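Local coordinates for histone acetyltransferase, ELP3 family (Methanocaldococcus infernus, PDB 6IA8), which modifies the wobble uridine at position 34 of tRNA, using acetyl-CoA and S-adenosyl-L-methionine to form 5-carboxymethyluridine, at residues Q242-S247 against R426-F432; H391-R396 against L409-K415; P289-I293 against E306-Y310; F271-F275 against Y321-P327. All blocks are in the same frame, centred on the assembly; numbering follows the deposited sequence.

Contact 1: Q242-S247 against R426-F432; sequences QLLKDS and RDPYKPF
The carboxylate of Asp246, at the C-terminal end of helix 234-245, is gripped by Arg426, Tyr429 and Lys430, where the chain leaves strand 418-427. OD1 takes three donors. Arg426 comes at it side-on with two nitrogens, NE at 3.0 Å and NH2 at 2.9 Å from OD1, a salt bridge in which OD1 lies in the guanidinium plane although the carboxylate is turned 44° from it. The arginine is extended from CG to NE, with CG anti to the backbone N (chi1 175°), carrying both nitrogens across to OD1. The third donor is the backbone N of Tyr429, 2.8 Å from OD1 and nearly straight at 174°. OD2 takes two: the backbone N of Lys430 comes from above the carboxylate plane, 2.9 Å from OD2, while Gln242 NE2 approaches OD2 on its anti side at 2.8 Å. Five bonds thus fix the rotation of the group and are likely to keep it ionised. CB of Lys245 lies over one face of the guanidinium. Glu406 forms salt bridges with both Arg426 NH1 and Lys245 NZ, which probably eases the meeting of these like charges.

A water ties the segments together: it donates to Asp246 O and the hydroxyl Ser247 OG and accepts from Phe432 N. Ser247 OG donates to Leu243 O at 2.8 Å, and Leu243 CD2 packs against Phe432 CE2 at 3.8 Å. The whole is an interdomain joint: a buried carboxylate at a helix C-terminus of the radical SAM core receives consecutive backbone N-H groups and an arginine from the GNAT-type acetyltransferase domain.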
# COMPACT_ATOMS: atom_id res chain seq x y z
N GLN A 242 -12.25 -5.18 -7.26
CA GLN A 242 -12.94 -6.38 -6.81
C GLN A 242 -12.10 -7.64 -7.06
O GLN A 242 -12.05 -8.53 -6.21
CB GLN A 242 -14.27 -6.49 -7.54
CG GLN A 242 -15.03 -7.80 -7.25
CD GLN A 242 -14.89 -8.83 -8.33
OE1 GLN A 242 -15.03 -8.53 -9.50
NE2 GLN A 242 -14.62 -10.08 -7.93
N LEU A 243 -11.49 -7.76 -8.23
CA LEU A 243 -10.69 -8.95 -8.51
C LEU A 243 -9.50 -9.03 -7.57
O LEU A 243 -9.12 -10.11 -7.14
CB LEU A 243 -10.23 -8.93 -9.96
CG LEU A 243 -11.32 -9.10 -11.02
CD1 LEU A 243 -10.72 -8.87 -12.40
CD2 LEU A 243 -11.94 -10.47 -10.93
N LEU A 244 -8.89 -7.88 -7.25
CA LEU A 244 -7.76 -7.85 -6.33
C LEU A 244 -8.20 -8.24 -4.92
O LEU A 244 -7.59 -9.10 -4.28
CB LEU A 244 -7.13 -6.45 -6.33
CG LEU A 244 -6.32 -6.10 -7.59
CD1 LEU A 244 -6.04 -4.59 -7.60
CD2 LEU A 244 -5.08 -6.88 -7.70
N LYS A 245 -9.29 -7.64 -4.43
CA LYS A 245 -9.79 -7.94 -3.10
C LYS A 245 -10.16 -9.41 -2.98
O LYS A 245 -9.85 -10.06 -1.98
CB LYS A 245 -11.00 -7.07 -2.79
CG LYS A 245 -10.72 -5.58 -2.46
CD LYS A 245 -9.82 -5.43 -1.22
CE LYS A 245 -9.82 -3.97 -0.78
NZ LYS A 245 -11.11 -3.64 -0.12
N ASP A 246 -10.83 -9.96 -4.00
CA ASP A 246 -11.26 -11.35 -3.96
C ASP A 246 -10.12 -12.32 -4.23
O ASP A 246 -10.35 -13.52 -4.18
CB ASP A 246 -12.41 -11.58 -4.96
CG ASP A 246 -13.74 -11.03 -4.43
OD1 ASP A 246 -13.87 -10.90 -3.17
OD2 ASP A 246 -14.63 -10.75 -5.26
N SER A 247 -8.92 -11.82 -4.51
CA SER A 247 -7.72 -12.63 -4.54
C SER A 247 -6.83 -12.39 -3.32
O SER A 247 -5.70 -12.87 -3.28
CB SER A 247 -6.96 -12.34 -5.84
OG SER A 247 -7.79 -12.58 -6.98
N ARG A 426 -11.28 -10.70 5.09
CA ARG A 426 -12.31 -10.48 4.08
C ARG A 426 -13.13 -11.74 3.85
O ARG A 426 -12.59 -12.84 3.71
CB ARG A 426 -11.67 -10.01 2.76
CG ARG A 426 -12.72 -9.89 1.61
CD ARG A 426 -12.08 -9.32 0.30
NE ARG A 426 -13.06 -9.32 -0.79
CZ ARG A 426 -13.99 -8.39 -0.96
NH1 ARG A 426 -14.00 -7.35 -0.16
NH2 ARG A 426 -14.86 -8.48 -1.96
N ASP A 427 -14.46 -11.55 3.78
CA ASP A 427 -15.39 -12.57 3.30
C ASP A 427 -15.56 -12.29 1.82
O ASP A 427 -16.19 -11.29 1.47
CB ASP A 427 -16.73 -12.47 4.01
CG ASP A 427 -17.66 -13.59 3.66
OD1 ASP A 427 -17.28 -14.50 2.88
OD2 ASP A 427 -18.78 -13.54 4.19
N PRO A 428 -15.00 -13.09 0.93
CA PRO A 428 -14.93 -12.69 -0.47
C PRO A 428 -16.28 -12.76 -1.19
O PRO A 428 -17.26 -13.36 -0.75
CB PRO A 428 -13.93 -13.68 -1.07
CG PRO A 428 -13.99 -14.88 -0.18
CD PRO A 428 -14.32 -14.37 1.20
N TYR A 429 -16.30 -12.10 -2.34
CA TYR A 429 -17.54 -11.95 -3.11
C TYR A 429 -17.57 -12.91 -4.29
O TYR A 429 -18.34 -13.86 -4.30
CB TYR A 429 -17.66 -10.49 -3.57
CG TYR A 429 -18.74 -10.22 -4.59
CD1 TYR A 429 -20.05 -10.62 -4.36
CD2 TYR A 429 -18.46 -9.57 -5.79
CE1 TYR A 429 -21.06 -10.36 -5.28
CE2 TYR A 429 -19.46 -9.32 -6.72
CZ TYR A 429 -20.75 -9.70 -6.45
OH TYR A 429 -21.74 -9.46 -7.36
N LYS A 430 -16.73 -12.68 -5.29
CA LYS A 430 -16.70 -13.49 -6.51
C LYS A 430 -15.24 -13.84 -6.82
O LYS A 430 -14.66 -13.35 -7.79
CB LYS A 430 -17.36 -12.77 -7.68
CG LYS A 430 -18.89 -12.84 -7.64
CD LYS A 430 -19.51 -12.25 -8.91
CE LYS A 430 -21.05 -12.40 -8.89
NZ LYS A 430 -21.64 -12.17 -10.26
N PRO A 431 -14.62 -14.66 -6.00
CA PRO A 431 -13.23 -15.06 -6.29
C PRO A 431 -13.15 -15.98 -7.49
O PRO A 431 -14.12 -16.61 -7.89
CB PRO A 431 -12.80 -15.79 -5.02
CG PRO A 431 -14.10 -16.36 -4.47
CD PRO A 431 -15.16 -15.30 -4.79
N PHE A 432 -11.96 -16.00 -8.10
CA PHE A 432 -11.67 -16.89 -9.21
C PHE A 432 -10.48 -17.80 -8.96
O PHE A 432 -10.30 -18.75 -9.71
CB PHE A 432 -11.39 -16.08 -10.49
CG PHE A 432 -10.23 -15.14 -10.36
CD1 PHE A 432 -8.95 -15.56 -10.70
CD2 PHE A 432 -10.41 -13.84 -9.85
CE1 PHE A 432 -7.88 -14.70 -10.56
CE2 PHE A 432 -9.33 -12.98 -9.71
CZ PHE A 432 -8.08 -13.41 -10.07
O HOH W 1 -9.68 -14.84 -6.60

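Contact 2: H391-R396 against L409-K415; sequences HIKLVR and LSFEDVK
The beta hairpin of strands 392-401 and 404-413 forms one margin of the mixed sheet in the GNAT acetyltransferase domain, and here its two arms run antiparallel. Lys393 with Glu412 and Val395 with Ser410 are the hydrogen-bonded pairs; the shortest bond runs from Val395 N to Ser410 O, 2.7 Å. Past the last pair, Val414 N still reaches His391 O at 3.0 Å.

On the face carrying Leu394 and Phe411, Leu394 CG stands anti to the backbone N (chi1 -151°), which puts it over the Phe411 ring, 4.0 Å from the centroid in a CH-pi contact. Ile392 CG2 meets the same ring at CD1, 4.1 Å away. Phe411 also meets the ring of Tyr469, a probable acetyl-CoA-binding residue, and touches Leu473 of helix 469-484. A serine in place of Phe411 would probably leave Leu394 and Tyr469 without their shared aromatic partner and open a gap between sheet and helix. Near the hairpin's open end, Lys415 lays CB and CD over one face of the His391 imidazole, Lys415 CD 3.5 Å from His391 CD2. Backbone bonds therefore set the pairing, carbon-to-ring contacts tie the two arms together, and Phe411 carries the packing on to helix 469-484.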
# COMPACT_ATOMS: atom_id res chain seq x y z
N HIS A 391 -5.33 0.74 28.58
CA HIS A 391 -6.41 1.06 27.67
C HIS A 391 -6.21 0.44 26.30
O HIS A 391 -6.81 0.89 25.34
CB HIS A 391 -6.59 2.58 27.54
CG HIS A 391 -6.94 3.25 28.83
ND1 HIS A 391 -8.21 3.22 29.35
CD2 HIS A 391 -6.19 3.98 29.69
CE1 HIS A 391 -8.23 3.90 30.49
NE2 HIS A 391 -7.02 4.37 30.72
N ILE A 392 -5.39 -0.59 26.19
CA ILE A 392 -5.20 -1.27 24.92
C ILE A 392 -6.30 -2.31 24.78
O ILE A 392 -6.48 -3.17 25.66
CB ILE A 392 -3.81 -1.92 24.83
CG1 ILE A 392 -2.72 -0.85 24.85
CG2 ILE A 392 -3.68 -2.78 23.57
CD1 ILE A 392 -1.31 -1.41 24.89
N LYS A 393 -7.03 -2.25 23.69
CA LYS A 393 -8.14 -3.17 23.45
C LYS A 393 -8.05 -3.71 22.04
O LYS A 393 -7.45 -3.08 21.17
CB LYS A 393 -9.48 -2.46 23.61
CG LYS A 393 -9.72 -1.90 25.00
CD LYS A 393 -11.18 -1.52 25.20
CE LYS A 393 -11.39 -0.77 26.52
NZ LYS A 393 -10.66 -1.41 27.67
N LEU A 394 -8.66 -4.88 21.82
CA LEU A 394 -8.88 -5.41 20.48
C LEU A 394 -10.15 -4.80 19.93
O LEU A 394 -11.21 -4.96 20.53
CB LEU A 394 -8.99 -6.94 20.50
CG LEU A 394 -8.52 -7.65 19.21
CD1 LEU A 394 -8.50 -9.17 19.43
CD2 LEU A 394 -9.38 -7.30 18.04
N VAL A 395 -10.06 -4.07 18.83
CA VAL A 395 -11.18 -3.31 18.27
C VAL A 395 -11.53 -3.90 16.91
O VAL A 395 -10.68 -4.47 16.23
CB VAL A 395 -10.82 -1.81 18.11
CG1 VAL A 395 -11.95 -1.05 17.45
CG2 VAL A 395 -10.49 -1.20 19.48
N ARG A 396 -12.80 -3.80 16.53
CA ARG A 396 -13.24 -4.34 15.26
C ARG A 396 -14.11 -3.33 14.54
O ARG A 396 -14.96 -2.70 15.16
CB ARG A 396 -14.05 -5.64 15.44
CG ARG A 396 -14.72 -6.14 14.17
CD ARG A 396 -15.38 -7.48 14.43
NE ARG A 396 -16.24 -7.89 13.31
CZ ARG A 396 -16.97 -8.99 13.30
NH1 ARG A 396 -16.94 -9.79 14.35
NH2 ARG A 396 -17.73 -9.29 12.25
N LEU A 409 -9.59 -5.57 12.04
CA LEU A 409 -9.28 -5.85 13.44
C LEU A 409 -8.03 -5.09 13.84
O LEU A 409 -7.06 -5.06 13.09
CB LEU A 409 -9.03 -7.35 13.65
CG LEU A 409 -10.18 -8.31 13.34
CD1 LEU A 409 -9.66 -9.76 13.51
CD2 LEU A 409 -11.40 -8.07 14.26
N SER A 410 -8.02 -4.52 15.05
CA SER A 410 -6.84 -3.77 15.46
C SER A 410 -6.65 -3.85 16.96
O SER A 410 -7.60 -4.09 17.72
CB SER A 410 -6.94 -2.31 14.99
OG SER A 410 -8.07 -1.70 15.58
N PHE A 411 -5.40 -3.71 17.39
CA PHE A 411 -5.08 -3.43 18.78
C PHE A 411 -4.78 -1.94 18.86
O PHE A 411 -3.99 -1.42 18.06
CB PHE A 411 -3.89 -4.25 19.27
CG PHE A 411 -4.29 -5.60 19.77
CD1 PHE A 411 -4.91 -5.73 21.02
CD2 PHE A 411 -4.11 -6.72 18.98
CE1 PHE A 411 -5.34 -6.99 21.47
CE2 PHE A 411 -4.53 -7.98 19.44
CZ PHE A 411 -5.15 -8.11 20.67
N GLU A 412 -5.39 -1.26 19.83
CA GLU A 412 -5.37 0.19 19.87
C GLU A 412 -5.49 0.63 21.32
O GLU A 412 -6.28 0.04 22.06
CB GLU A 412 -6.53 0.76 19.05
CG GLU A 412 -6.69 2.26 19.11
CD GLU A 412 -7.95 2.74 18.41
OE1 GLU A 412 -8.42 2.04 17.47
OE2 GLU A 412 -8.49 3.80 18.80
N ASP A 413 -4.70 1.63 21.70
CA ASP A 413 -4.91 2.40 22.93
C ASP A 413 -6.10 3.30 22.64
O ASP A 413 -5.99 4.29 21.92
CB ASP A 413 -3.64 3.20 23.26
CG ASP A 413 -3.84 4.19 24.38
OD1 ASP A 413 -5.01 4.44 24.79
OD2 ASP A 413 -2.82 4.73 24.87
N VAL A 414 -7.27 2.95 23.20
CA VAL A 414 -8.49 3.65 22.83
C VAL A 414 -8.68 4.93 23.63
O VAL A 414 -9.57 5.71 23.30
CB VAL A 414 -9.75 2.78 23.01
CG1 VAL A 414 -9.65 1.52 22.19
CG2 VAL A 414 -9.94 2.45 24.50
N LYS A 415 -7.87 5.14 24.67
CA LYS A 415 -7.86 6.43 25.35
C LYS A 415 -7.12 7.48 24.53
O LYS A 415 -7.61 8.59 24.33
CB LYS A 415 -7.23 6.29 26.74
CG LYS A 415 -7.02 7.60 27.49
CD LYS A 415 -6.50 7.34 28.90
CE LYS A 415 -6.24 8.65 29.69
NZ LYS A 415 -5.27 9.56 29.02
O HOH W 2 -10.55 -2.07 14.29

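Contact 3: P289-I293 against E306-Y310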
# COMPACT_ATOMS: atom_id res chain seq x y z
N PRO A 289 -1.36 16.60 -5.84
CA PRO A 289 -2.06 17.40 -6.85
C PRO A 289 -1.44 17.22 -8.23
O PRO A 289 -0.25 16.96 -8.37
CB PRO A 289 -1.90 18.84 -6.36
CG PRO A 289 -0.76 18.80 -5.38
CD PRO A 289 -0.82 17.42 -4.75
N CYS A 290 -2.29 17.34 -9.25
CA CYS A 290 -1.87 17.23 -10.64
C CYS A 290 -0.91 18.36 -10.96
O CYS A 290 -1.15 19.52 -10.59
CB CYS A 290 -3.10 17.28 -11.54
SG CYS A 290 -2.77 16.96 -13.25
N LEU A 291 0.19 18.03 -11.63
CA LEU A 291 1.25 18.97 -11.97
C LEU A 291 1.40 19.06 -13.48
O LEU A 291 0.97 18.17 -14.21
CB LEU A 291 2.60 18.55 -11.36
CG LEU A 291 2.69 18.32 -9.86
CD1 LEU A 291 3.98 17.60 -9.50
CD2 LEU A 291 2.58 19.64 -9.11
N VAL A 292 2.04 20.14 -13.93
CA VAL A 292 2.37 20.35 -15.33
C VAL A 292 3.86 20.08 -15.50
O VAL A 292 4.70 20.86 -15.03
CB VAL A 292 2.01 21.76 -15.79
CG1 VAL A 292 2.43 21.97 -17.24
CG2 VAL A 292 0.50 22.01 -15.62
N ILE A 293 4.20 18.99 -16.18
CA ILE A 293 5.58 18.65 -16.52
C ILE A 293 5.73 18.69 -18.03
O ILE A 293 4.90 18.11 -18.76
CB ILE A 293 5.96 17.27 -15.96
CG1 ILE A 293 6.38 17.38 -14.49
CG2 ILE A 293 7.08 16.66 -16.77
CD1 ILE A 293 5.23 17.60 -13.54
N GLU A 306 -6.08 25.31 -21.35
CA GLU A 306 -7.14 24.41 -20.92
C GLU A 306 -6.99 23.97 -19.47
O GLU A 306 -7.92 23.35 -18.93
CB GLU A 306 -7.17 23.18 -21.83
CG GLU A 306 -8.24 22.16 -21.48
CD GLU A 306 -8.37 21.05 -22.52
OE1 GLU A 306 -9.26 20.21 -22.37
OE2 GLU A 306 -7.60 21.02 -23.49
N PHE A 307 -5.87 24.27 -18.82
CA PHE A 307 -5.56 23.66 -17.53
C PHE A 307 -4.80 24.67 -16.69
O PHE A 307 -3.72 25.12 -17.09
CB PHE A 307 -4.74 22.37 -17.74
CG PHE A 307 -4.26 21.72 -16.47
CD1 PHE A 307 -5.08 21.66 -15.36
CD2 PHE A 307 -3.01 21.15 -16.40
CE1 PHE A 307 -4.65 21.06 -14.20
CE2 PHE A 307 -2.58 20.54 -15.24
CZ PHE A 307 -3.40 20.50 -14.14
N LYS A 308 -5.37 25.04 -15.55
CA LYS A 308 -4.68 25.80 -14.52
C LYS A 308 -4.55 24.90 -13.30
O LYS A 308 -5.55 24.67 -12.61
CB LYS A 308 -5.45 27.07 -14.16
N PRO A 309 -3.36 24.37 -13.00
CA PRO A 309 -3.26 23.41 -11.88
C PRO A 309 -3.45 24.13 -10.56
O PRO A 309 -3.33 25.35 -10.45
CB PRO A 309 -1.84 22.84 -12.01
CG PRO A 309 -1.07 23.98 -12.66
CD PRO A 309 -2.05 24.63 -13.62
N TYR A 310 -3.73 23.34 -9.53
CA TYR A 310 -3.86 23.87 -8.18
C TYR A 310 -2.57 24.55 -7.77
O TYR A 310 -1.47 24.08 -8.09
CB TYR A 310 -4.15 22.73 -7.20
CG TYR A 310 -5.58 22.23 -7.13
CD1 TYR A 310 -5.90 21.11 -6.38
CD2 TYR A 310 -6.61 22.88 -7.80
CE1 TYR A 310 -7.20 20.64 -6.30
CE2 TYR A 310 -7.91 22.44 -7.72
CZ TYR A 310 -8.19 21.31 -6.96
OH TYR A 310 -9.49 20.85 -6.87
O HOH W 3 -3.58 20.68 -9.93
O HOH W 4 -0.45 21.42 -8.44
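This contact folds the radical SAM core back on itself: the segment 289-293, leaving the parallel-sheet strand 284-287 and entering the short, weakly bonded strand at about 292-293, meets the loop that links helix 297-303 to helix 312-325. Apolar contacts carry most of it. Val292 and Phe307 approach from opposite directions, and CG2 of the valine comes within 3.4 Å of CE2 on the ring. The same methyl of Val292 also rests on Pro309 CG at 3.9 Å. Phe307 CG stands anti to the backbone N (chi1 175°), which sends the ring across to 289-293. Outside the pair, Val292 is covered by Tyr299 and Trp302 of helix 297-303, and its backbone bonds to strand 344-346.

A sulfur-aromatic contact adds to this: Cys290 SG sits 4.8 Å from the centroid of the Phe307 ring, approaching obliquely, with Phe307 CZ its closest ring atom at 3.7 Å.

The polar part is solvent-mediated. Cys290 O accepts from two waters, both of which reach the backbone of Tyr310. One lies 2.8 Å from Cys290 O and takes the N-H of Tyr310; the other donates to Cys290 O and, at 2.9 Å, to Tyr310 O.

Contact 4: F271-F275 against Y321-P327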
# COMPACT_ATOMS: atom_id res chain seq x y z
N PHE A 271 -13.19 12.03 -2.90
CA PHE A 271 -12.67 11.36 -1.71
C PHE A 271 -13.79 10.79 -0.84
O PHE A 271 -13.65 9.68 -0.28
CB PHE A 271 -11.78 12.32 -0.93
CG PHE A 271 -10.43 12.52 -1.61
CD1 PHE A 271 -9.46 11.52 -1.58
CD2 PHE A 271 -10.16 13.69 -2.29
CE1 PHE A 271 -8.25 11.70 -2.22
CE2 PHE A 271 -8.95 13.87 -2.95
CZ PHE A 271 -7.99 12.89 -2.91
N LYS A 272 -14.88 11.53 -0.68
CA LYS A 272 -15.99 11.00 0.10
C LYS A 272 -16.49 9.71 -0.54
O LYS A 272 -16.75 8.70 0.14
CB LYS A 272 -17.11 12.05 0.21
CG LYS A 272 -18.32 11.58 0.98
CD LYS A 272 -19.30 12.73 1.23
CE LYS A 272 -20.61 12.24 1.87
NZ LYS A 272 -21.57 13.35 2.09
N GLU A 273 -16.62 9.71 -1.87
CA GLU A 273 -17.17 8.57 -2.57
C GLU A 273 -16.25 7.37 -2.44
O GLU A 273 -16.74 6.25 -2.26
CB GLU A 273 -17.42 8.90 -4.04
CG GLU A 273 -18.20 7.84 -4.77
CD GLU A 273 -18.60 8.28 -6.16
OE1 GLU A 273 -18.62 9.51 -6.42
OE2 GLU A 273 -18.87 7.39 -6.99
N ILE A 274 -14.93 7.57 -2.52
CA ILE A 274 -13.98 6.47 -2.47
C ILE A 274 -14.03 5.74 -1.14
O ILE A 274 -13.69 4.54 -1.06
CB ILE A 274 -12.56 7.02 -2.78
CG1 ILE A 274 -12.44 7.26 -4.30
CG2 ILE A 274 -11.51 6.09 -2.28
CD1 ILE A 274 -11.22 8.06 -4.71
N PHE A 275 -14.44 6.43 -0.07
CA PHE A 275 -14.48 5.83 1.26
C PHE A 275 -15.87 5.41 1.73
O PHE A 275 -16.00 4.86 2.84
CB PHE A 275 -13.87 6.79 2.29
CG PHE A 275 -12.44 7.17 1.98
CD1 PHE A 275 -11.53 6.20 1.58
CD2 PHE A 275 -12.03 8.49 2.04
CE1 PHE A 275 -10.22 6.56 1.25
CE2 PHE A 275 -10.74 8.84 1.75
CZ PHE A 275 -9.84 7.88 1.35
N TYR A 321 -9.28 18.16 3.68
CA TYR A 321 -10.59 17.52 3.70
C TYR A 321 -10.46 16.01 3.61
O TYR A 321 -11.06 15.27 4.40
CB TYR A 321 -11.47 18.06 2.56
CG TYR A 321 -12.79 17.33 2.48
CD1 TYR A 321 -13.83 17.65 3.36
CD2 TYR A 321 -12.97 16.28 1.60
CE1 TYR A 321 -15.04 16.96 3.32
CE2 TYR A 321 -14.16 15.59 1.56
CZ TYR A 321 -15.19 15.92 2.41
OH TYR A 321 -16.35 15.20 2.35
N ALA A 322 -9.73 15.52 2.61
CA ALA A 322 -9.62 14.09 2.42
C ALA A 322 -9.13 13.40 3.69
O ALA A 322 -9.69 12.38 4.10
CB ALA A 322 -8.68 13.77 1.26
N LYS A 323 -8.08 13.94 4.32
CA LYS A 323 -7.60 13.31 5.55
C LYS A 323 -8.62 13.39 6.68
O LYS A 323 -8.67 12.50 7.53
CB LYS A 323 -6.29 13.96 5.98
CG LYS A 323 -5.10 13.59 5.06
CD LYS A 323 -3.78 14.08 5.67
CE LYS A 323 -2.80 12.92 5.81
NZ LYS A 323 -1.48 13.33 6.35
N SER A 324 -9.39 14.47 6.75
CA SER A 324 -10.35 14.61 7.84
C SER A 324 -11.47 13.58 7.75
O SER A 324 -12.13 13.30 8.76
CB SER A 324 -10.96 16.02 7.84
OG SER A 324 -11.91 16.13 6.80
N ILE A 325 -11.75 13.04 6.56
CA ILE A 325 -12.80 12.03 6.41
C ILE A 325 -12.25 10.64 6.17
O ILE A 325 -13.04 9.71 6.01
CB ILE A 325 -13.80 12.38 5.29
CG1 ILE A 325 -13.08 12.34 3.92
CG2 ILE A 325 -14.45 13.73 5.59
CD1 ILE A 325 -14.04 12.16 2.73
N MET A 326 -10.93 10.45 6.13
CA MET A 326 -10.38 9.12 5.86
C MET A 326 -10.77 8.15 6.97
O MET A 326 -10.58 8.46 8.15
CB MET A 326 -8.86 9.17 5.77
CG MET A 326 -8.32 9.08 4.40
SD MET A 326 -6.56 9.39 4.41
CE MET A 326 -6.45 10.26 2.82
N PRO A 327 -11.32 6.98 6.66
CA PRO A 327 -11.63 6.00 7.72
C PRO A 327 -10.38 5.50 8.42
O PRO A 327 -9.25 5.65 7.97
CB PRO A 327 -12.35 4.87 6.97
CG PRO A 327 -12.89 5.55 5.70
CD PRO A 327 -11.89 6.61 5.36
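Phe275, on helix 264-276, packs its ring against Ile325, Met326 and Pro327 near the C-terminal end of helix 312-325. Phe275 CB first meets Pro327 CD, 3.7 Å away. Phe275 CG is closer, 3.5 Å from Pro327 CD, and that proline carbon sits over one face of the ring in a CH-pi contact. CD1 and CD2 flank the same proline carbon, while Ile325 CD1 lies near the ring plane at the CD2 edge. At the far end Phe275 CE2 and CZ each lie 3.6 Å from Met326 CG, which comes in obliquely. The ring gets there because CG stands anti to the carbonyl carbon (chi1 -59°). A glycine at this position would probably leave the Pro327 ring and Met326 CG facing a gap between the two helices.

One turn earlier Phe271 repeats the pattern, one face of its ring covered by Ala322 CB in a CH-pi contact, 3.7 Å from the centroid. Ile325 CD1 reaches between the two aromatic residues to Lys272 CA at 3.5 Å. The segments run 26° from parallel, with axes 9.9 Å apart. Beneath them Phe271 touches Leu255 and Ile287, and Met326 touches Val285, so the pair covers the parallel sheet of the radical SAM core as the outer helices of a TIM-barrel-like fold do. Carbon meeting carbon and ring faces implies cohesion by shape and burial, with little need for polar alignment.

Contacts 3 and 4 are the buried ones and lie within the radical SAM core, contact 3 nested along the chain inside the loop closed by contact 4; helix 312-325 follows directly after the loop of contact 3. Contacts 1 and 2 are partly buried and reach the same acetyltransferase sheet through neighbouring strands, 418-427 and 404-413, their centres 27 Å apart. Contact 1 alone joins the two catalytic domains, and it depends on charge and backbone N-H groups. Contact 2 relies on sheet pairing, contact 4 on apolar helix packing, and contact 3 combines apolar and sulfur-aromatic contacts with bridging waters.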